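Local coordinates for protein OHCU decarboxylase (Arabidopsis thaliana, PDB 2Q37) that catalyses the stereoselective decarboxylation of OHCU to (S)-allantoin, the last step of urate degradation, as the N-terminal domain of a bifunctional plant enzyme, at residues A[121-126]-A[149-154]; A[57-62]-A[165-170]; A[79-84]-A[129-134]. All coordinates share one frame; numbering follows the deposited sequence.

Interaction 1. Residues A[121-126]-A[149-154]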
loop_
_atom_site.group_PDB
_atom_site.type_symbol
_atom_site.label_atom_id
_atom_site.label_comp_id
_atom_site.label_asym_id
_atom_site.label_seq_id
_atom_site.Cartn_x
_atom_site.Cartn_y
_atom_site.Cartn_z
ATOM N N VAL A 121 -16.069 2.771 -10.447
ATOM C CA VAL A 121 -16.054 1.323 -10.458
ATOM C C VAL A 121 -14.765 0.857 -11.124
ATOM O O VAL A 121 -14.101 -0.050 -10.618
ATOM C CB VAL A 121 -17.239 0.765 -11.252
ATOM C CG1 VAL A 121 -17.083 -0.743 -11.417
ATOM C CG2 VAL A 121 -18.532 1.094 -10.543
ATOM N N LEU A 122 -14.420 1.475 -12.257
ATOM C CA LEU A 122 -13.206 1.120 -12.995
ATOM C C LEU A 122 -11.949 1.365 -12.170
ATOM O O LEU A 122 -11.025 0.563 -12.192
ATOM C CB LEU A 122 -13.072 1.936 -14.278
ATOM C CG LEU A 122 -14.204 1.972 -15.297
ATOM C CD1 LEU A 122 -13.664 2.645 -16.560
ATOM C CD2 LEU A 122 -14.709 0.564 -15.614
ATOM N N TYR A 123 -11.920 2.483 -11.456
ATOM C CA TYR A 123 -10.769 2.853 -10.647
ATOM C C TYR A 123 -10.559 1.913 -9.459
ATOM O O TYR A 123 -9.427 1.545 -9.141
ATOM C CB TYR A 123 -10.942 4.310 -10.188
ATOM C CG TYR A 123 -9.812 4.893 -9.371
ATOM C CD1 TYR A 123 -9.619 4.515 -8.037
ATOM C CD2 TYR A 123 -8.953 5.841 -9.916
ATOM C CE1 TYR A 123 -8.595 5.069 -7.263
ATOM C CE2 TYR A 123 -7.921 6.408 -9.148
ATOM C CZ TYR A 123 -7.755 6.010 -7.828
ATOM O OH TYR A 123 -6.747 6.537 -7.076
ATOM N N LYS A 124 -11.652 1.511 -8.819
ATOM C CA LYS A 124 -11.591 0.621 -7.667
ATOM C C LYS A 124 -11.055 -0.731 -8.091
ATOM O O LYS A 124 -10.284 -1.364 -7.370
ATOM C CB LYS A 124 -12.982 0.462 -7.062
ATOM C CG LYS A 124 -12.986 0.234 -5.566
ATOM C CD LYS A 124 -12.504 -1.152 -5.204
ATOM C CE LYS A 124 -12.650 -1.398 -3.707
ATOM N NZ LYS A 124 -13.972 -0.919 -3.193
ATOM N N LYS A 125 -11.476 -1.172 -9.271
ATOM C CA LYS A 125 -11.023 -2.448 -9.803
ATOM C C LYS A 125 -9.507 -2.378 -10.011
ATOM O O LYS A 125 -8.762 -3.254 -9.561
ATOM C CB LYS A 125 -11.722 -2.762 -11.140
ATOM C CG LYS A 125 -11.243 -4.076 -11.774
ATOM C CD LYS A 125 -11.830 -4.366 -13.171
ATOM C CE LYS A 125 -11.346 -5.746 -13.683
ATOM N NZ LYS A 125 -11.794 -6.135 -15.065
ATOM N N LYS A 126 -9.053 -1.324 -10.682
ATOM C CA LYS A 126 -7.636 -1.180 -10.951
ATOM C C LYS A 126 -6.748 -0.938 -9.729
ATOM O O LYS A 126 -5.766 -1.643 -9.540
ATOM C CB LYS A 126 -7.402 -0.068 -11.977
ATOM C CG LYS A 126 -5.933 0.114 -12.421
ATOM C CD LYS A 126 -5.887 1.023 -13.654
ATOM C CE LYS A 126 -4.486 1.233 -14.227
ATOM N NZ LYS A 126 -3.656 2.193 -13.444
ATOM N N GLU A 149 -7.572 11.106 -15.534
ATOM C CA GLU A 149 -6.156 11.408 -15.623
ATOM C C GLU A 149 -5.410 10.411 -14.725
ATOM O O GLU A 149 -4.584 9.626 -15.195
ATOM C CB GLU A 149 -5.912 12.841 -15.129
ATOM C CG GLU A 149 -4.691 13.530 -15.692
ATOM C CD GLU A 149 -4.952 14.191 -17.051
ATOM O OE1 GLU A 149 -5.466 13.503 -17.970
ATOM O OE2 GLU A 149 -4.635 15.401 -17.203
ATOM N N ARG A 150 -5.733 10.423 -13.432
ATOM C CA ARG A 150 -5.066 9.559 -12.460
ATOM C C ARG A 150 -5.167 8.065 -12.716
ATOM O O ARG A 150 -4.350 7.288 -12.214
ATOM C CB ARG A 150 -5.563 9.889 -11.050
ATOM C CG ARG A 150 -4.999 11.206 -10.524
ATOM C CD ARG A 150 -5.702 11.676 -9.269
ATOM N NE ARG A 150 -5.717 10.647 -8.240
ATOM C CZ ARG A 150 -6.168 10.843 -7.011
ATOM N NH1 ARG A 150 -6.635 12.038 -6.659
ATOM N NH2 ARG A 150 -6.165 9.838 -6.143
ATOM N N TYR A 151 -6.155 7.669 -13.506
ATOM C CA TYR A 151 -6.353 6.269 -13.822
ATOM C C TYR A 151 -5.112 5.646 -14.501
ATOM O O TYR A 151 -4.857 4.440 -14.389
ATOM C CB TYR A 151 -7.573 6.125 -14.729
ATOM C CG TYR A 151 -8.003 4.687 -14.926
ATOM C CD1 TYR A 151 -8.644 3.989 -13.909
ATOM C CD2 TYR A 151 -7.750 4.022 -16.120
ATOM C CE1 TYR A 151 -9.022 2.665 -14.078
ATOM C CE2 TYR A 151 -8.122 2.697 -16.297
ATOM C CZ TYR A 151 -8.755 2.029 -15.275
ATOM O OH TYR A 151 -9.109 0.716 -15.436
ATOM N N GLU A 152 -4.341 6.474 -15.192
ATOM C CA GLU A 152 -3.145 6.022 -15.899
ATOM C C GLU A 152 -1.864 5.972 -15.059
ATOM O O GLU A 152 -0.773 5.789 -15.604
ATOM C CB GLU A 152 -2.891 6.917 -17.119
ATOM C CG GLU A 152 -3.175 6.266 -18.460
ATOM C CD GLU A 152 -4.637 5.921 -18.653
ATOM O OE1 GLU A 152 -5.483 6.810 -18.410
ATOM O OE2 GLU A 152 -4.934 4.770 -19.055
ATOM N N ASN A 153 -1.981 6.153 -13.750
ATOM C CA ASN A 153 -0.815 6.124 -12.878
ATOM C C ASN A 153 -0.557 4.694 -12.427
ATOM O O ASN A 153 -1.440 3.843 -12.513
ATOM C CB ASN A 153 -1.062 6.999 -11.642
ATOM C CG ASN A 153 -1.030 8.486 -11.954
ATOM O OD1 ASN A 153 -1.645 9.294 -11.255
ATOM N ND2 ASN A 153 -0.302 8.856 -12.993
ATOM N N ARG A 154 0.655 4.428 -11.956
ATOM C CA ARG A 154 0.997 3.102 -11.443
ATOM C C ARG A 154 0.279 2.994 -10.092
ATOM O O ARG A 154 0.182 3.975 -9.361
ATOM C CB ARG A 154 2.507 2.987 -11.171
ATOM C CG ARG A 154 3.480 3.234 -12.332
ATOM C CD ARG A 154 4.920 3.183 -11.783
ATOM N NE ARG A 154 5.141 1.963 -10.990
ATOM C CZ ARG A 154 5.973 1.863 -9.951
ATOM N NH1 ARG A 154 6.691 2.912 -9.556
ATOM N NH2 ARG A 154 6.067 0.714 -9.291
#

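Interaction 2. Residues A[57-62]-A[165-170]. With 3AL (1-[(4S)-2,5-dioxoimidazolidin-4-yl]urea), chain B.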
loop_
_atom_site.group_PDB
_atom_site.type_symbol
_atom_site.label_atom_id
_atom_site.label_comp_id
_atom_site.label_asym_id
_atom_site.label_seq_id
_atom_site.Cartn_x
_atom_site.Cartn_y
_atom_site.Cartn_z
ATOM N N THR A 57 1.811 17.849 13.603
ATOM C CA THR A 57 1.923 16.569 14.276
ATOM C C THR A 57 1.053 15.538 13.561
ATOM O O THR A 57 1.298 14.329 13.628
ATOM C CB THR A 57 1.476 16.702 15.738
ATOM O OG1 THR A 57 2.337 17.638 16.397
ATOM C CG2 THR A 57 1.519 15.359 16.455
ATOM N N ALA A 58 0.033 16.027 12.867
ATOM C CA ALA A 58 -0.872 15.147 12.157
ATOM C C ALA A 58 -0.176 14.656 10.896
ATOM O O ALA A 58 -0.178 13.465 10.594
ATOM C CB ALA A 58 -2.154 15.888 11.809
ATOM N N ARG A 59 0.438 15.579 10.171
ATOM C CA ARG A 59 1.127 15.210 8.955
ATOM C C ARG A 59 2.271 14.230 9.191
ATOM O O ARG A 59 2.465 13.305 8.406
ATOM C CB ARG A 59 1.677 16.445 8.265
ATOM C CG ARG A 59 0.626 17.381 7.746
ATOM C CD ARG A 59 1.322 18.514 7.040
ATOM N NE ARG A 59 0.411 19.499 6.476
ATOM C CZ ARG A 59 0.649 20.805 6.486
ATOM N NH1 ARG A 59 1.758 21.281 7.034
ATOM N NH2 ARG A 59 -0.214 21.634 5.942
ATOM N N ASP A 60 3.036 14.422 10.265
ATOM C CA ASP A 60 4.159 13.528 10.510
ATOM C C ASP A 60 3.673 12.133 10.857
ATOM O O ASP A 60 4.232 11.139 10.389
ATOM C CB ASP A 60 5.068 14.065 11.617
ATOM C CG ASP A 60 6.396 13.317 11.689
ATOM O OD1 ASP A 60 7.312 13.662 10.896
ATOM O OD2 ASP A 60 6.519 12.374 12.515
ATOM N N ILE A 61 2.632 12.050 11.668
ATOM C CA ILE A 61 2.092 10.757 12.027
ATOM C C ILE A 61 1.523 10.070 10.773
ATOM O O ILE A 61 1.766 8.884 10.524
ATOM C CB ILE A 61 0.979 10.916 13.058
ATOM C CG1 ILE A 61 1.582 11.390 14.378
ATOM C CG2 ILE A 61 0.208 9.604 13.219
ATOM C CD1 ILE A 61 0.541 11.736 15.438
ATOM N N TRP A 62 0.785 10.831 9.979
ATOM C CA TRP A 62 0.161 10.304 8.778
ATOM C C TRP A 62 1.170 9.821 7.737
ATOM O O TRP A 62 1.037 8.721 7.204
ATOM C CB TRP A 62 -0.760 11.371 8.172
ATOM C CG TRP A 62 -1.402 10.959 6.908
ATOM C CD1 TRP A 62 -1.085 11.391 5.651
ATOM C CD2 TRP A 62 -2.446 9.994 6.753
ATOM N NE1 TRP A 62 -1.866 10.749 4.724
ATOM C CE2 TRP A 62 -2.709 9.884 5.372
ATOM C CE3 TRP A 62 -3.184 9.210 7.648
ATOM C CZ2 TRP A 62 -3.682 9.017 4.858
ATOM C CZ3 TRP A 62 -4.156 8.350 7.143
ATOM C CH2 TRP A 62 -4.396 8.259 5.756
ATOM N N GLU A 165 -4.060 13.546 -0.800
ATOM C CA GLU A 165 -5.400 14.097 -0.906
ATOM C C GLU A 165 -6.132 13.903 0.449
ATOM O O GLU A 165 -6.804 14.807 0.948
ATOM C CB GLU A 165 -6.161 13.392 -2.018
ATOM C CG GLU A 165 -5.693 13.778 -3.390
ATOM C CD GLU A 165 -5.727 15.273 -3.585
ATOM O OE1 GLU A 165 -6.803 15.863 -3.378
ATOM O OE2 GLU A 165 -4.681 15.866 -3.942
ATOM N N GLN A 166 -5.972 12.721 1.041
ATOM C CA GLN A 166 -6.582 12.389 2.321
ATOM C C GLN A 166 -6.082 13.338 3.400
ATOM O O GLN A 166 -6.845 13.783 4.252
ATOM C CB GLN A 166 -6.230 10.943 2.678
ATOM C CG GLN A 166 -6.431 10.530 4.103
ATOM C CD GLN A 166 -7.887 10.517 4.503
ATOM O OE1 GLN A 166 -8.744 9.999 3.783
ATOM N NE2 GLN A 166 -8.178 11.084 5.672
HETATM N N MSE A 167 -4.797 13.649 3.361
HETATM C CA MSE A 167 -4.231 14.532 4.362
HETATM C C MSE A 167 -4.785 15.931 4.197
HETATM O O MSE A 167 -5.035 16.615 5.182
HETATM C CB MSE A 167 -2.710 14.567 4.256
HETATM C CG MSE A 167 -2.045 15.351 5.371
HETATM SE SE MSE A 167 -2.352 14.595 7.148
HETATM C CE MSE A 167 -3.380 16.072 7.950
ATOM N N LYS A 168 -4.968 16.369 2.956
ATOM C CA LYS A 168 -5.526 17.696 2.744
ATOM C C LYS A 168 -6.951 17.773 3.333
ATOM O O LYS A 168 -7.311 18.758 3.966
ATOM C CB LYS A 168 -5.564 18.048 1.252
ATOM C CG LYS A 168 -4.193 18.259 0.609
ATOM C CD LYS A 168 -4.349 18.916 -0.755
ATOM C CE LYS A 168 -3.659 18.125 -1.839
ATOM N NZ LYS A 168 -3.880 18.731 -3.185
ATOM N N ILE A 169 -7.741 16.723 3.126
ATOM C CA ILE A 169 -9.109 16.660 3.621
ATOM C C ILE A 169 -9.105 16.765 5.142
ATOM O O ILE A 169 -9.923 17.470 5.741
ATOM C CB ILE A 169 -9.769 15.320 3.243
ATOM C CG1 ILE A 169 -10.010 15.267 1.736
ATOM C CG2 ILE A 169 -11.067 15.143 4.036
ATOM C CD1 ILE A 169 -10.385 13.898 1.205
ATOM N N THR A 170 -8.172 16.034 5.742
ATOM C CA THR A 170 -8.013 15.991 7.167
ATOM C C THR A 170 -7.639 17.364 7.685
ATOM O O THR A 170 -8.222 17.816 8.663
ATOM C CB THR A 170 -6.966 14.932 7.545
ATOM O OG1 THR A 170 -7.552 13.630 7.389
ATOM C CG2 THR A 170 -6.493 15.102 8.972
HETATM C C4 3AL B . -13.732 12.498 -0.015
HETATM C C5 3AL B . -14.684 12.945 0.977
HETATM O O5 3AL B . -15.487 12.395 1.686
HETATM N N7 3AL B . -14.614 14.345 1.106
HETATM C C8 3AL B . -13.647 14.756 0.201
HETATM O O8 3AL B . -13.334 15.932 0.058
HETATM N N9 3AL B . -13.103 13.678 -0.494
HETATM N N3 3AL B . -14.366 11.647 -1.020
HETATM C C2 3AL B . -13.478 11.110 -2.073
HETATM N N1 3AL B . -14.006 10.392 -2.888
HETATM O O2 3AL B . -12.196 11.424 -2.058
#

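Interaction 3. Residues A[79-84]-A[129-134]. With 3AL (1-[(4S)-2,5-dioxoimidazolidin-4-yl]urea), chain B.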
loop_
_atom_site.group_PDB
_atom_site.type_symbol
_atom_site.label_atom_id
_atom_site.label_comp_id
_atom_site.label_asym_id
_atom_site.label_seq_id
_atom_site.Cartn_x
_atom_site.Cartn_y
_atom_site.Cartn_z
ATOM N N PRO A 79 -17.199 8.624 1.083
ATOM C CA PRO A 79 -18.182 8.296 0.054
ATOM C C PRO A 79 -17.449 8.596 -1.270
ATOM O O PRO A 79 -16.600 9.498 -1.331
ATOM C CB PRO A 79 -19.314 9.292 0.320
ATOM C CG PRO A 79 -18.599 10.459 0.967
ATOM C CD PRO A 79 -17.639 9.767 1.901
ATOM N N GLN A 80 -17.752 7.845 -2.323
ATOM C CA GLN A 80 -17.109 8.096 -3.607
ATOM C C GLN A 80 -17.476 9.499 -4.067
ATOM O O GLN A 80 -18.431 10.098 -3.561
ATOM C CB GLN A 80 -17.608 7.126 -4.667
ATOM C CG GLN A 80 -17.519 5.672 -4.312
ATOM C CD GLN A 80 -17.859 4.799 -5.504
ATOM O OE1 GLN A 80 -18.899 4.986 -6.160
ATOM N NE2 GLN A 80 -16.983 3.843 -5.801
ATOM N N ILE A 81 -16.718 10.027 -5.023
ATOM C CA ILE A 81 -17.023 11.340 -5.567
ATOM C C ILE A 81 -18.208 11.145 -6.512
ATOM O O ILE A 81 -18.082 10.518 -7.568
ATOM C CB ILE A 81 -15.833 11.920 -6.355
ATOM C CG1 ILE A 81 -14.696 12.284 -5.387
ATOM C CG2 ILE A 81 -16.289 13.131 -7.164
ATOM C CD1 ILE A 81 -15.059 13.340 -4.336
ATOM N N GLY A 82 -19.358 11.681 -6.124
ATOM C CA GLY A 82 -20.555 11.538 -6.934
ATOM C C GLY A 82 -21.671 10.950 -6.090
ATOM O O GLY A 82 -22.792 10.747 -6.556
ATOM N N ASN A 83 -21.343 10.663 -4.838
ATOM C CA ASN A 83 -22.294 10.132 -3.881
ATOM C C ASN A 83 -22.241 11.024 -2.655
ATOM O O ASN A 83 -21.361 11.875 -2.530
ATOM C CB ASN A 83 -21.934 8.701 -3.475
ATOM C CG ASN A 83 -22.173 7.713 -4.583
ATOM O OD1 ASN A 83 -23.247 7.695 -5.177
ATOM N ND2 ASN A 83 -21.176 6.884 -4.873
ATOM N N THR A 84 -23.193 10.829 -1.755
ATOM C CA THR A 84 -23.237 11.600 -0.526
ATOM C C THR A 84 -23.095 10.616 0.630
ATOM O O THR A 84 -23.258 9.406 0.460
ATOM C CB THR A 84 -24.567 12.367 -0.406
ATOM O OG1 THR A 84 -25.648 11.430 -0.387
ATOM C CG2 THR A 84 -24.749 13.319 -1.595
ATOM N N PHE A 129 -8.670 0.602 -4.064
ATOM C CA PHE A 129 -9.314 1.498 -3.109
ATOM C C PHE A 129 -10.050 2.511 -3.976
ATOM O O PHE A 129 -9.788 2.595 -5.183
ATOM C CB PHE A 129 -8.281 2.164 -2.186
ATOM C CG PHE A 129 -7.041 2.639 -2.891
ATOM C CD1 PHE A 129 -7.040 3.850 -3.609
ATOM C CD2 PHE A 129 -5.863 1.877 -2.849
ATOM C CE1 PHE A 129 -5.884 4.293 -4.275
ATOM C CE2 PHE A 129 -4.691 2.311 -3.515
ATOM C CZ PHE A 129 -4.701 3.519 -4.230
ATOM N N ILE A 130 -10.983 3.259 -3.399
ATOM C CA ILE A 130 -11.733 4.232 -4.193
ATOM C C ILE A 130 -10.902 5.463 -4.556
ATOM O O ILE A 130 -9.820 5.685 -4.015
ATOM C CB ILE A 130 -13.028 4.710 -3.458
ATOM C CG1 ILE A 130 -12.672 5.393 -2.143
ATOM C CG2 ILE A 130 -13.929 3.530 -3.163
ATOM C CD1 ILE A 130 -13.834 6.155 -1.556
ATOM N N PHE A 131 -11.418 6.255 -5.490
ATOM C CA PHE A 131 -10.756 7.477 -5.923
ATOM C C PHE A 131 -10.866 8.546 -4.802
ATOM O O PHE A 131 -11.971 8.957 -4.423
ATOM C CB PHE A 131 -11.419 7.965 -7.213
ATOM C CG PHE A 131 -10.907 9.288 -7.693
ATOM C CD1 PHE A 131 -9.589 9.426 -8.135
ATOM C CD2 PHE A 131 -11.747 10.407 -7.724
ATOM C CE1 PHE A 131 -9.118 10.674 -8.608
ATOM C CE2 PHE A 131 -11.285 11.655 -8.194
ATOM C CZ PHE A 131 -9.972 11.786 -8.636
ATOM N N ILE A 132 -9.721 8.980 -4.281
ATOM C CA ILE A 132 -9.656 9.972 -3.197
ATOM C C ILE A 132 -9.104 11.308 -3.689
ATOM O O ILE A 132 -8.041 11.374 -4.300
ATOM C CB ILE A 132 -8.743 9.491 -2.046
ATOM C CG1 ILE A 132 -9.207 8.112 -1.553
ATOM C CG2 ILE A 132 -8.774 10.506 -0.883
ATOM C CD1 ILE A 132 -10.610 8.116 -0.931
ATOM N N ILE A 133 -9.834 12.375 -3.417
ATOM C CA ILE A 133 -9.417 13.702 -3.832
ATOM C C ILE A 133 -10.122 14.671 -2.915
ATOM O O ILE A 133 -11.293 14.462 -2.574
ATOM C CB ILE A 133 -9.857 14.005 -5.286
ATOM C CG1 ILE A 133 -9.126 15.241 -5.823
ATOM C CG2 ILE A 133 -11.358 14.278 -5.332
ATOM C CD1 ILE A 133 -9.569 15.680 -7.264
ATOM N N CYS A 134 -9.414 15.711 -2.498
ATOM C CA CYS A 134 -10.007 16.725 -1.652
ATOM C C CYS A 134 -10.916 17.511 -2.599
ATOM O O CYS A 134 -10.446 18.121 -3.551
ATOM C CB CYS A 134 -8.914 17.627 -1.066
ATOM S SG CYS A 134 -9.485 18.917 0.088
HETATM C C4 3AL B . -13.732 12.498 -0.015
HETATM C C5 3AL B . -14.684 12.945 0.977
HETATM O O5 3AL B . -15.487 12.395 1.686
HETATM N N7 3AL B . -14.614 14.345 1.106
HETATM C C8 3AL B . -13.647 14.756 0.201
HETATM O O8 3AL B . -13.334 15.932 0.058
HETATM N N9 3AL B . -13.103 13.678 -0.494
HETATM N N3 3AL B . -14.366 11.647 -1.020
HETATM C C2 3AL B . -13.478 11.110 -2.073
HETATM N N1 3AL B . -14.006 10.392 -2.888
HETATM O O2 3AL B . -12.196 11.424 -2.058
HETATM O O HOH W 1 -14.415 8.438 -5.536
#

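Interaction 1. Residues A[121-126]-A[149-154]
Lys126 lies over one face of the Tyr151 ring and ends on that same residue's backbone. Its CG is anti to the backbone N (chi1 -176°) and the chain runs extended as far as CE, which carries CD across the ring as a CH-pi contact, 3.7 Å from CD to the centroid of the Tyr151 ring and offset toward its rim. A bend at chi4 (-77°) then turns the ammonium to the carbonyl, where Lys126 NZ gives a 2.7 Å hydrogen bond to Tyr151 O, tilted 22° from the carbonyl plane. Asn153 O is also near, 2.9 Å from Lys126 NZ. The edge of the same ring is met in plane by helix backbone: Leu122 O lies 3.5 Å from Tyr151 CE1, and Tyr123 CA packs beside it. The Tyr123 side chain extends to Arg150, its OH close to the guanidinium; Glu158 OE1 is hydrogen-bonded to Tyr123 OH and salt-bridged to Arg150 NE. The contact joins the C-terminal part of helix 110-127 to the type I turn Arg150-Asn153 that leads from helix 140-150 into helix 155-178, with Trp119 meeting Tyr151 edge-to-face.

Interaction 2. Residues A[57-62]-A[165-170]
Met167, modelled as selenomethionine, makes a Met-aromatic contact with Trp62 at the centre of a near-antiparallel helix pair in this all-helical decarboxylase domain. The local axes of 57-62 and 165-170 run at 153° to each other and come within 10.9 Å at their closest, so long side chains must fill the interval. Met167 does most of this. Its chain leaves with CG anti to the backbone N and bends at chi2 (63°), which lays SE alongside the base of the indole, 3.7 Å from Trp62 CB and oblique to the five-membered ring. Met167 CE goes on to Ala58 CB; Phe39 and Met43 of helix 37-44, and Met174 further along helix 155-178, also touch Ala58.

Trp62 is held from several directions. Its six-membered ring meets the aliphatic part of Gln166, with CZ2 3.2 Å from Gln166 CG; NE1 is hydrogen-bonded to Ala163 O, which fixes the turn of the indole, and Trp71 stacks on the ring. The Gln166 amide looks past Trp62: OE1 accepts from NE2 of His78, the proton donor of the decarboxylation, consistent with this buried glutamine being a second-shell residue that positions the imidazole.

The Arg59 side is looser. The aliphatic root of that partly exposed side chain packs here, CG lying 4.1 Å from Met167 CG as the two chains cross at about a right angle, while the extended arm carries its guanidinium on to a salt bridge with Glu171. Asp60 and Lys168 point outward, exposed, and Lys168 NZ pairs along its own helix with Glu165. On the ligand-facing side of helix 155-178, Ile169 CD1 reaches to 3.2 Å from N9 of the bound (S)-allantoin.

Interaction 3. Residues A[79-84]-A[129-134]
Pro79 O lies 4.3 Å from Ile130 CD1, and the same carbonyl turns to the bound (S)-allantoin, where it does much of the work. Pro79 O accepts from the ureido group of the ligand, 3.2 Å from N1, with a weaker bond from N3, while the pyrrolidine ring packs against O5. At Gln80 the chain extends beyond CG and brings NE2 to 4.0 Å from CG2 of Ile130. Ile81 turns inward. With CG1 anti to the carbonyl carbon (chi1 -70°), it sets CG1 3.9 Å from Ile133 CG2 and beside the Phe131 ring, and both CG1 and CD1 lie against the ureido end of the ligand. Its backbone N donates to a water that in turn donates to Phe131 O, joining the two loops.

The facing loop grips the ligand through its main chain: Phe131 O accepts from N1 at 2.9 Å, Ile133 N donates to O2 at 2.9 Å, and Ile133 O accepts from N9 at 2.9 Å. Glu100 and Ala135 N add further hydrogen bonds. Loop 79-84 follows helix 68-76, whereas 129-134 joins helix 110-127 to helix 140-150. Leu116 and Asn120 of helix 110-127 touch Ile81 and Phe131 respectively, Met143 of helix 140-150 touches both Ile81 and Ile133, and on helix 155-178 Ile132 packs against Ala162 and Cys134 against Ile169.

Along the chain, 57-62 and 165-170 of interaction 2 enclose the other two, whose segments alternate in the order 79-84, 121-126, 129-134, 149-154. The centres of interactions 1 and 3 are about 13 Å apart, those of 2 and 3 about 17 Å, and those of 1 and 2 about 23 Å. Loop 129-134 is the bridge: Ile132 O probably accepts a hydrogen bond from Arg150 NH1 of interaction 1, and Cys134 N probably donates one to Glu165 OE1 of interaction 2. Interactions 2 and 3 both touch (S)-allantoin, so the pocket sits between helix 155-178 and the two loops, while interaction 1 lies at the turn that leads into that helix.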